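PDB 4UUC: ankyrin repeat and SOCS box protein 11 from Homo sapiens, which acts as the substrate-recognition subunit of a cullin-5-RING E3 ubiquitin ligase that targets BIK, DIRAS2 and RPN1 for degradation, this chain being its ankyrin repeat domain. Local coordinates for residues E108-G113 against Y140-Y145; Q146-V151 against Q177-V182; S160-Q165 against Y189-K194. All blocks are in the same frame, centred on the assembly; numbering follows the deposited sequence.

Contact 1 (E108-G113 against Y140-Y145); sequences EAVKRG and YVACTY
Val110 and Ala142 face each other where the last turns of helices 105-111 and 138-144 run side by side, their CA atoms 5.7 Å apart. No hydrogen bond joins the two segments directly, and the buried part of the interface is aliphatic. CG1 of Val110, placed anti to its own backbone N (chi1 172°), reaches across to the methyl of Ala142, 3.5 Å from its CB, and packs tightly against the CA of the same residue. Val141 answers from the other helix: its CG1 lies 3.9 Å from Val110 CG1 and also rests on the backbone N of Lys111. Toward the surface, Lys111 stretches out fully extended and carries its methylenes across the ring of Tyr145. Its CG sits over one face, 3.8 Å from the ring centroid and 14° off the normal, a CH-pi contact; CG2 of Thr144 covers the opposite face, so the ring is held between the two. Farther along, CE of Lys111 comes to 3.4 Å from Tyr145 OH. A water accepts from Lys111 NZ (3.2 Å) and is hydrogen-bonded to the same hydroxyl (2.9 Å), tying the two polar ends together. Gly113, with positive phi, ends helix 105-111 in a Schellman motif. Equivalent helices of successive repeats, ANK 4 and ANK 5, packed side by side over small aliphatic residues are characteristic of the ankyrin repeat solenoid.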
loop_
_atom_site.group_PDB
_atom_site.type_symbol
_atom_site.label_atom_id
_atom_site.label_comp_id
_atom_site.label_asym_id
_atom_site.label_seq_id
_atom_site.Cartn_x
_atom_site.Cartn_y
_atom_site.Cartn_z
ATOM N N GLU A 108 -0.666 -1.623 -1.158
ATOM C CA GLU A 108 -1.635 -0.801 -1.876
ATOM C C GLU A 108 -1.460 0.672 -1.513
ATOM O O GLU A 108 -1.527 1.546 -2.384
ATOM C CB GLU A 108 -3.063 -1.252 -1.575
ATOM C CG GLU A 108 -4.125 -0.548 -2.414
ATOM C CD GLU A 108 -4.028 -0.871 -3.897
ATOM O OE1 GLU A 108 -3.465 -1.930 -4.249
ATOM O OE2 GLU A 108 -4.519 -0.060 -4.713
ATOM N N ALA A 109 -1.237 0.950 -0.232
ATOM C CA ALA A 109 -1.008 2.328 0.207
ATOM C C ALA A 109 0.178 2.937 -0.535
ATOM O O ALA A 109 0.092 4.063 -1.041
ATOM C CB ALA A 109 -0.776 2.385 1.706
ATOM N N VAL A 110 1.280 2.195 -0.600
ATOM C CA VAL A 110 2.487 2.685 -1.267
ATOM C C VAL A 110 2.233 2.878 -2.758
ATOM O O VAL A 110 2.592 3.910 -3.315
ATOM C CB VAL A 110 3.679 1.729 -1.065
ATOM C CG1 VAL A 110 4.874 2.156 -1.920
ATOM C CG2 VAL A 110 4.070 1.687 0.402
ATOM N N LYS A 111 1.607 1.894 -3.399
ATOM C CA LYS A 111 1.275 1.999 -4.818
ATOM C C LYS A 111 0.564 3.317 -5.137
ATOM O O LYS A 111 0.877 3.978 -6.131
ATOM C CB LYS A 111 0.405 0.816 -5.250
ATOM C CG LYS A 111 -0.098 0.901 -6.686
ATOM C CD LYS A 111 -0.866 -0.362 -7.066
ATOM C CE LYS A 111 -1.423 -0.279 -8.476
ATOM N NZ LYS A 111 -2.063 -1.561 -8.888
ATOM N N ARG A 112 -0.376 3.701 -4.279
ATOM C CA ARG A 112 -1.171 4.907 -4.492
ATOM C C ARG A 112 -0.515 6.179 -3.951
ATOM O O ARG A 112 -1.070 7.272 -4.089
ATOM C CB ARG A 112 -2.547 4.735 -3.853
ATOM C CG ARG A 112 -3.396 3.666 -4.526
ATOM C CD ARG A 112 -4.698 3.446 -3.785
ATOM N NE ARG A 112 -5.524 2.429 -4.434
ATOM C CZ ARG A 112 -6.697 2.651 -5.029
ATOM N NH1 ARG A 112 -7.229 3.868 -5.070
ATOM N NH2 ARG A 112 -7.348 1.639 -5.581
ATOM N N GLY A 113 0.655 6.037 -3.334
ATOM C CA GLY A 113 1.389 7.177 -2.805
ATOM C C GLY A 113 0.824 7.721 -1.506
ATOM O O GLY A 113 1.015 8.893 -1.182
ATOM N N TYR A 140 10.060 -1.679 -3.290
ATOM C CA TYR A 140 9.953 -2.061 -4.693
ATOM C C TYR A 140 8.705 -1.461 -5.347
ATOM O O TYR A 140 8.760 -0.961 -6.472
ATOM C CB TYR A 140 9.932 -3.584 -4.815
ATOM C CG TYR A 140 9.934 -4.089 -6.233
ATOM C CD1 TYR A 140 11.121 -4.253 -6.932
ATOM C CD2 TYR A 140 8.748 -4.419 -6.870
ATOM C CE1 TYR A 140 11.124 -4.724 -8.232
ATOM C CE2 TYR A 140 8.739 -4.887 -8.163
ATOM C CZ TYR A 140 9.923 -5.038 -8.843
ATOM O OH TYR A 140 9.894 -5.502 -10.136
ATOM N N VAL A 141 7.582 -1.520 -4.638
ATOM C CA VAL A 141 6.339 -0.933 -5.117
ATOM C C VAL A 141 6.499 0.579 -5.271
ATOM O O VAL A 141 6.093 1.147 -6.284
ATOM C CB VAL A 141 5.165 -1.250 -4.162
ATOM C CG1 VAL A 141 3.894 -0.515 -4.587
ATOM C CG2 VAL A 141 4.919 -2.757 -4.113
ATOM N N ALA A 142 7.088 1.219 -4.264
ATOM C CA ALA A 142 7.323 2.661 -4.297
ATOM C C ALA A 142 8.124 3.065 -5.535
ATOM O O ALA A 142 7.826 4.075 -6.178
ATOM C CB ALA A 142 8.049 3.109 -3.027
ATOM N N CYS A 143 9.155 2.288 -5.851
ATOM C CA CYS A 143 9.998 2.568 -7.007
ATOM C C CYS A 143 9.273 2.302 -8.325
ATOM O O CYS A 143 9.444 3.037 -9.294
ATOM C CB CYS A 143 11.285 1.747 -6.933
ATOM S SG CYS A 143 12.385 2.244 -5.579
ATOM N N THR A 144 8.447 1.262 -8.354
ATOM C CA THR A 144 7.676 0.942 -9.549
ATOM C C THR A 144 6.719 2.080 -9.931
ATOM O O THR A 144 6.516 2.354 -11.116
ATOM C CB THR A 144 6.881 -0.353 -9.344
ATOM O OG1 THR A 144 7.797 -1.421 -9.078
ATOM C CG2 THR A 144 6.055 -0.692 -10.580
ATOM N N TYR A 145 6.151 2.745 -8.929
ATOM C CA TYR A 145 5.142 3.784 -9.156
ATOM C C TYR A 145 5.643 5.210 -8.899
ATOM O O TYR A 145 4.848 6.147 -8.808
ATOM C CB TYR A 145 3.913 3.476 -8.301
ATOM C CG TYR A 145 3.196 2.256 -8.832
ATOM C CD1 TYR A 145 2.360 2.354 -9.934
ATOM C CD2 TYR A 145 3.404 1.003 -8.275
ATOM C CE1 TYR A 145 1.721 1.244 -10.446
ATOM C CE2 TYR A 145 2.766 -0.116 -8.782
ATOM C CZ TYR A 145 1.930 0.012 -9.871
ATOM O OH TYR A 145 1.289 -1.093 -10.388
HETATM O O HOH W 1 0.558 -3.431 -8.756
#

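Contact 2 (Q146-V151 against Q177-V182); sequences QRVDCV and QSNVEV
Gln146 reaches from the turn before helix 148-156 to the turn before helix 180-188, where its amide meets the backbone of Ser178. Its CG lies anti to the carbonyl carbon (chi1 -53°) and the chain beyond is extended, which carries OE1 to the Ser178 N-H, the hydrogen bond across the contact, at 3.0 Å. The bond is moderately bent, 146° at the hydrogen, and the donor is tilted 33° from the carbonyl plane. On its way the aliphatic part of Gln146 slides past Gln177, CG to CB 3.8 Å. Gln177 itself is folded back at chi2, and its NE2 donates to Ala173 O in the preceding helix.

Next along the chain, Val148 fits against the start of helix 180-188 with its two methyls divided between neighbours. CG2 packs on the amide of Asn179, 3.3 Å from ND2, while CG1 leans toward Glu181, 3.8 Å from OE1. The Asn179 amide is held from within its own segment: OD1 accepts from Val182 N at 2.9 Å in the carbonyl plane, the capping bond of an N-cap residue, and this fixes the group against which the valine rests. Behind them CG2 of the buried Val182 is 4.2 Å from CG2 of both Val148 and the likewise buried Val151, a looser aliphatic contact continued by Cys143 of helix 138-144, which touches Val151 and Val182. The contact thus joins the N-terminal ends of corresponding helices in ANK 5 and ANK 6, each entered through a short turn, as in the helix-turn-helix units stacked in ankyrin repeat proteins.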
loop_
_atom_site.group_PDB
_atom_site.type_symbol
_atom_site.label_atom_id
_atom_site.label_comp_id
_atom_site.label_asym_id
_atom_site.label_seq_id
_atom_site.Cartn_x
_atom_site.Cartn_y
_atom_site.Cartn_z
ATOM N N GLN A 146 6.961 5.367 -8.811
ATOM C CA GLN A 146 7.599 6.687 -8.766
ATOM C C GLN A 146 7.157 7.519 -7.564
ATOM O O GLN A 146 6.991 8.738 -7.663
ATOM C CB GLN A 146 7.308 7.459 -10.060
ATOM C CG GLN A 146 7.661 6.700 -11.334
ATOM C CD GLN A 146 7.456 7.532 -12.587
ATOM O OE1 GLN A 146 8.411 7.861 -13.291
ATOM N NE2 GLN A 146 6.206 7.875 -12.873
ATOM N N ARG A 147 6.987 6.860 -6.423
ATOM C CA ARG A 147 6.549 7.527 -5.204
ATOM C C ARG A 147 7.753 8.026 -4.413
ATOM O O ARG A 147 8.224 7.364 -3.487
ATOM C CB ARG A 147 5.704 6.575 -4.357
ATOM C CG ARG A 147 4.526 5.970 -5.108
ATOM C CD ARG A 147 3.608 7.032 -5.698
ATOM N NE ARG A 147 2.392 6.451 -6.266
ATOM C CZ ARG A 147 1.509 7.130 -6.990
ATOM N NH1 ARG A 147 1.707 8.422 -7.238
ATOM N NH2 ARG A 147 0.429 6.526 -7.467
ATOM N N VAL A 148 8.254 9.196 -4.799
ATOM C CA VAL A 148 9.522 9.696 -4.279
ATOM C C VAL A 148 9.520 9.829 -2.758
ATOM O O VAL A 148 10.460 9.397 -2.096
ATOM C CB VAL A 148 9.882 11.069 -4.886
ATOM C CG1 VAL A 148 11.291 11.476 -4.468
ATOM C CG2 VAL A 148 9.774 11.036 -6.403
ATOM N N ASP A 149 8.478 10.442 -2.205
ATOM C CA ASP A 149 8.402 10.645 -0.761
ATOM C C ASP A 149 8.359 9.312 -0.012
ATOM O O ASP A 149 8.947 9.176 1.059
ATOM C CB ASP A 149 7.176 11.486 -0.395
ATOM C CG ASP A 149 7.288 12.926 -0.867
ATOM O OD1 ASP A 149 8.423 13.399 -1.107
ATOM O OD2 ASP A 149 6.234 13.589 -0.988
ATOM N N CYS A 150 7.659 8.330 -0.574
ATOM C CA CYS A 150 7.597 7.000 0.035
ATOM C C CYS A 150 8.953 6.300 -0.021
ATOM O O CYS A 150 9.362 5.647 0.942
ATOM C CB CYS A 150 6.535 6.138 -0.655
ATOM S SG CYS A 150 4.838 6.612 -0.261
ATOM N N VAL A 151 9.648 6.443 -1.146
ATOM C CA VAL A 151 10.988 5.884 -1.294
ATOM C C VAL A 151 11.911 6.483 -0.238
ATOM O O VAL A 151 12.613 5.758 0.463
ATOM C CB VAL A 151 11.561 6.147 -2.713
ATOM C CG1 VAL A 151 13.048 5.806 -2.785
ATOM C CG2 VAL A 151 10.792 5.346 -3.760
ATOM N N GLN A 177 11.279 3.077 -15.008
ATOM C CA GLN A 177 10.418 4.254 -14.904
ATOM C C GLN A 177 11.168 5.507 -15.357
ATOM O O GLN A 177 12.186 5.411 -16.043
ATOM C CB GLN A 177 9.902 4.435 -13.471
ATOM C CG GLN A 177 9.388 3.169 -12.803
ATOM C CD GLN A 177 8.440 2.370 -13.670
ATOM O OE1 GLN A 177 7.628 2.929 -14.408
ATOM N NE2 GLN A 177 8.541 1.047 -13.584
ATOM N N SER A 178 10.661 6.673 -14.964
ATOM C CA SER A 178 11.163 7.949 -15.471
ATOM C C SER A 178 11.552 8.936 -14.366
ATOM O O SER A 178 11.647 10.142 -14.617
ATOM C CB SER A 178 10.105 8.591 -16.376
ATOM O OG SER A 178 9.790 7.740 -17.464
ATOM N N ASN A 179 11.791 8.431 -13.157
ATOM C CA ASN A 179 12.104 9.294 -12.015
ATOM C C ASN A 179 13.569 9.233 -11.597
ATOM O O ASN A 179 14.034 8.234 -11.045
ATOM C CB ASN A 179 11.234 8.939 -10.813
ATOM C CG ASN A 179 11.232 10.034 -9.764
ATOM O OD1 ASN A 179 12.197 10.196 -9.021
ATOM N ND2 ASN A 179 10.146 10.803 -9.709
ATOM N N VAL A 180 14.275 10.330 -11.850
ATOM C CA VAL A 180 15.692 10.454 -11.540
ATOM C C VAL A 180 15.946 10.550 -10.037
ATOM O O VAL A 180 16.922 9.985 -9.539
ATOM C CB VAL A 180 16.295 11.693 -12.255
ATOM C CG1 VAL A 180 17.683 12.053 -11.705
ATOM C CG2 VAL A 180 16.371 11.451 -13.755
ATOM N N GLU A 181 15.082 11.262 -9.314
ATOM C CA GLU A 181 15.261 11.425 -7.871
ATOM C C GLU A 181 15.326 10.064 -7.164
ATOM O O GLU A 181 16.138 9.870 -6.259
ATOM C CB GLU A 181 14.147 12.292 -7.281
ATOM C CG GLU A 181 14.347 13.777 -7.594
ATOM C CD GLU A 181 13.351 14.700 -6.901
ATOM O OE1 GLU A 181 12.151 14.356 -6.819
ATOM O OE2 GLU A 181 13.780 15.779 -6.439
ATOM N N VAL A 182 14.499 9.122 -7.604
ATOM C CA VAL A 182 14.491 7.780 -7.028
ATOM C C VAL A 182 15.821 7.051 -7.275
ATOM O O VAL A 182 16.334 6.371 -6.386
ATOM C CB VAL A 182 13.317 6.954 -7.592
ATOM C CG1 VAL A 182 13.439 5.478 -7.209
ATOM C CG2 VAL A 182 11.997 7.521 -7.098
#

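Contact 3 (S160-Q165 against Y189-K194); sequences SVDHGQ and YGANLK
Asp162 and Asn192 meet through a nearly straight hydrogen bond: Asn192 N donates to Asp162 OD1 at 3.2 Å with an N-H...O angle of 173°, and the carboxylate uses its syn lone pair. Asp162 OD1 also stands 3.7 Å from Ala191 CA. Beside this polar link Val161 supplies the apolar part of the interface. Its CG1 occupies the place between backbone N and carbonyl carbon (chi1 67°) and packs on the carbonyl oxygen of Tyr189 at 3.7 Å, while Val161 CG2 touches Ala191 CB, also at 3.7 Å.

Both pairs are positioned by turns. Val161 and Asp162 are the central residues of a type I beta turn closed by His163 N to Ser160 O at 3.2 Å, while Ser160 N and His163 NE2 are hydrogen-bonded to Asp129 and Glu131 respectively. On the other segment, Gly190, at positive phi, is the C-prime residue of the Schellman motif that ends helix 180-188. Two residues on, OD1 of Asn192 accepts from Lys194 N at 2.9 Å, an Asx turn, and from Arg195 N as well; Asp162 also touches the Arg195 side chain. The contact lies at the surface, between the loop joining helices 148-156 and 170-175 and the loop joining helices 180-188 and 203-206; Val161 and Ala191 touch Leu186 of helix 180-188, and Tyr189 turns back onto Leu155 and Glu156 of helix 148-156.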
loop_
_atom_site.group_PDB
_atom_site.type_symbol
_atom_site.label_atom_id
_atom_site.label_comp_id
_atom_site.label_asym_id
_atom_site.label_seq_id
_atom_site.Cartn_x
_atom_site.Cartn_y
_atom_site.Cartn_z
ATOM N N SER A 160 15.548 -2.415 3.404
ATOM C CA SER A 160 16.657 -3.030 2.681
ATOM C C SER A 160 16.666 -2.562 1.229
ATOM O O SER A 160 15.754 -2.871 0.461
ATOM C CB SER A 160 16.565 -4.554 2.743
ATOM O OG SER A 160 17.654 -5.155 2.066
ATOM N N VAL A 161 17.709 -1.825 0.860
ATOM C CA VAL A 161 17.753 -1.147 -0.431
ATOM C C VAL A 161 17.683 -2.092 -1.632
ATOM O O VAL A 161 17.119 -1.729 -2.663
ATOM C CB VAL A 161 19.028 -0.266 -0.543
ATOM C CG1 VAL A 161 20.289 -1.122 -0.585
ATOM C CG2 VAL A 161 18.950 0.642 -1.763
ATOM N N ASP A 162 18.232 -3.298 -1.500
ATOM C CA ASP A 162 18.299 -4.231 -2.624
ATOM C C ASP A 162 17.179 -5.280 -2.611
ATOM O O ASP A 162 17.087 -6.101 -3.520
ATOM C CB ASP A 162 19.655 -4.945 -2.647
ATOM C CG ASP A 162 20.799 -4.030 -3.071
ATOM O OD1 ASP A 162 20.609 -3.212 -4.001
ATOM O OD2 ASP A 162 21.893 -4.136 -2.476
ATOM N N HIS A 163 16.324 -5.245 -1.593
ATOM C CA HIS A 163 15.241 -6.220 -1.473
ATOM C C HIS A 163 14.018 -5.771 -2.274
ATOM O O HIS A 163 13.375 -4.777 -1.929
ATOM C CB HIS A 163 14.876 -6.415 -0.002
ATOM C CG HIS A 163 14.018 -7.613 0.260
ATOM N ND1 HIS A 163 13.742 -8.066 1.533
ATOM C CD2 HIS A 163 13.367 -8.450 -0.584
ATOM C CE1 HIS A 163 12.959 -9.128 1.462
ATOM N NE2 HIS A 163 12.719 -9.383 0.188
ATOM N N GLY A 164 13.704 -6.501 -3.340
ATOM C CA GLY A 164 12.623 -6.121 -4.231
ATOM C C GLY A 164 11.622 -7.227 -4.506
ATOM O O GLY A 164 10.879 -7.635 -3.615
ATOM N N GLN A 165 11.590 -7.680 -5.759
ATOM C CA GLN A 165 10.736 -8.785 -6.188
ATOM C C GLN A 165 11.643 -9.911 -6.677
ATOM O O GLN A 165 12.054 -9.936 -7.839
ATOM C CB GLN A 165 9.764 -8.335 -7.283
ATOM C CG GLN A 165 8.614 -9.298 -7.544
ATOM C CD GLN A 165 9.040 -10.532 -8.314
ATOM O OE1 GLN A 165 9.144 -11.626 -7.754
ATOM N NE2 GLN A 165 9.290 -10.364 -9.608
ATOM N N TYR A 189 21.714 5.348 -0.812
ATOM C CA TYR A 189 21.491 4.408 0.282
ATOM C C TYR A 189 22.092 3.029 0.000
ATOM O O TYR A 189 21.752 2.045 0.659
ATOM C CB TYR A 189 19.993 4.288 0.574
ATOM C CG TYR A 189 19.500 5.322 1.554
ATOM C CD1 TYR A 189 19.084 6.573 1.127
ATOM C CD2 TYR A 189 19.465 5.049 2.915
ATOM C CE1 TYR A 189 18.638 7.523 2.022
ATOM C CE2 TYR A 189 19.021 5.994 3.820
ATOM C CZ TYR A 189 18.610 7.225 3.370
ATOM O OH TYR A 189 18.168 8.163 4.270
ATOM N N GLY A 190 22.990 2.966 -0.977
ATOM C CA GLY A 190 23.849 1.808 -1.158
ATOM C C GLY A 190 23.373 0.747 -2.132
ATOM O O GLY A 190 23.821 -0.399 -2.062
ATOM N N ALA A 191 22.480 1.113 -3.045
ATOM C CA ALA A 191 22.002 0.164 -4.041
ATOM C C ALA A 191 23.158 -0.357 -4.887
ATOM O O ALA A 191 24.075 0.389 -5.232
ATOM C CB ALA A 191 20.952 0.802 -4.923
ATOM N N ASN A 192 23.111 -1.646 -5.203
ATOM C CA ASN A 192 24.109 -2.276 -6.058
ATOM C C ASN A 192 23.775 -2.048 -7.528
ATOM O O ASN A 192 22.850 -2.658 -8.063
ATOM C CB ASN A 192 24.190 -3.775 -5.751
ATOM C CG ASN A 192 25.350 -4.459 -6.452
ATOM O OD1 ASN A 192 25.683 -4.142 -7.594
ATOM N ND2 ASN A 192 25.968 -5.410 -5.766
ATOM N N LEU A 193 24.531 -1.174 -8.184
ATOM C CA LEU A 193 24.220 -0.787 -9.560
ATOM C C LEU A 193 24.627 -1.837 -10.588
ATOM O O LEU A 193 24.232 -1.751 -11.750
ATOM C CB LEU A 193 24.896 0.547 -9.903
ATOM C CG LEU A 193 24.050 1.805 -9.664
ATOM C CD1 LEU A 193 23.813 2.030 -8.177
ATOM C CD2 LEU A 193 24.690 3.032 -10.301
ATOM N N LYS A 194 25.405 -2.829 -10.168
ATOM C CA LYS A 194 25.958 -3.802 -11.106
ATOM C C LYS A 194 25.149 -5.101 -11.183
ATOM O O LYS A 194 25.127 -5.754 -12.227
ATOM C CB LYS A 194 27.410 -4.117 -10.729
ATOM C CG LYS A 194 28.347 -2.910 -10.800
ATOM C CD LYS A 194 28.604 -2.467 -12.236
ATOM C CE LYS A 194 29.412 -1.173 -12.295
ATOM N NZ LYS A 194 30.811 -1.329 -11.805
#

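The three contacts follow the solenoid from ANK 4 to ANK 6. Contact 1 joins ANK 4 to ANK 5; contact 2 joins the starts of helices 148-156 and 180-188, contact 3 the loops that follow them, with centres about 14 Å apart. Contacts 1 and 2, centres about 10 Å apart, meet directly: Arg147 NE probably hydrogen-bonds to Lys111 O at 2.9 Å, and Arg147 N to Ala142 O at the same distance. Contact 3 is more remote, its centre about 16 Å from that of contact 1, though Tyr140 CD1 packs on Gly164 CA at 3.6 Å. The segments of contacts 2 and 3 alternate along the chain, and the two contacts do not touch.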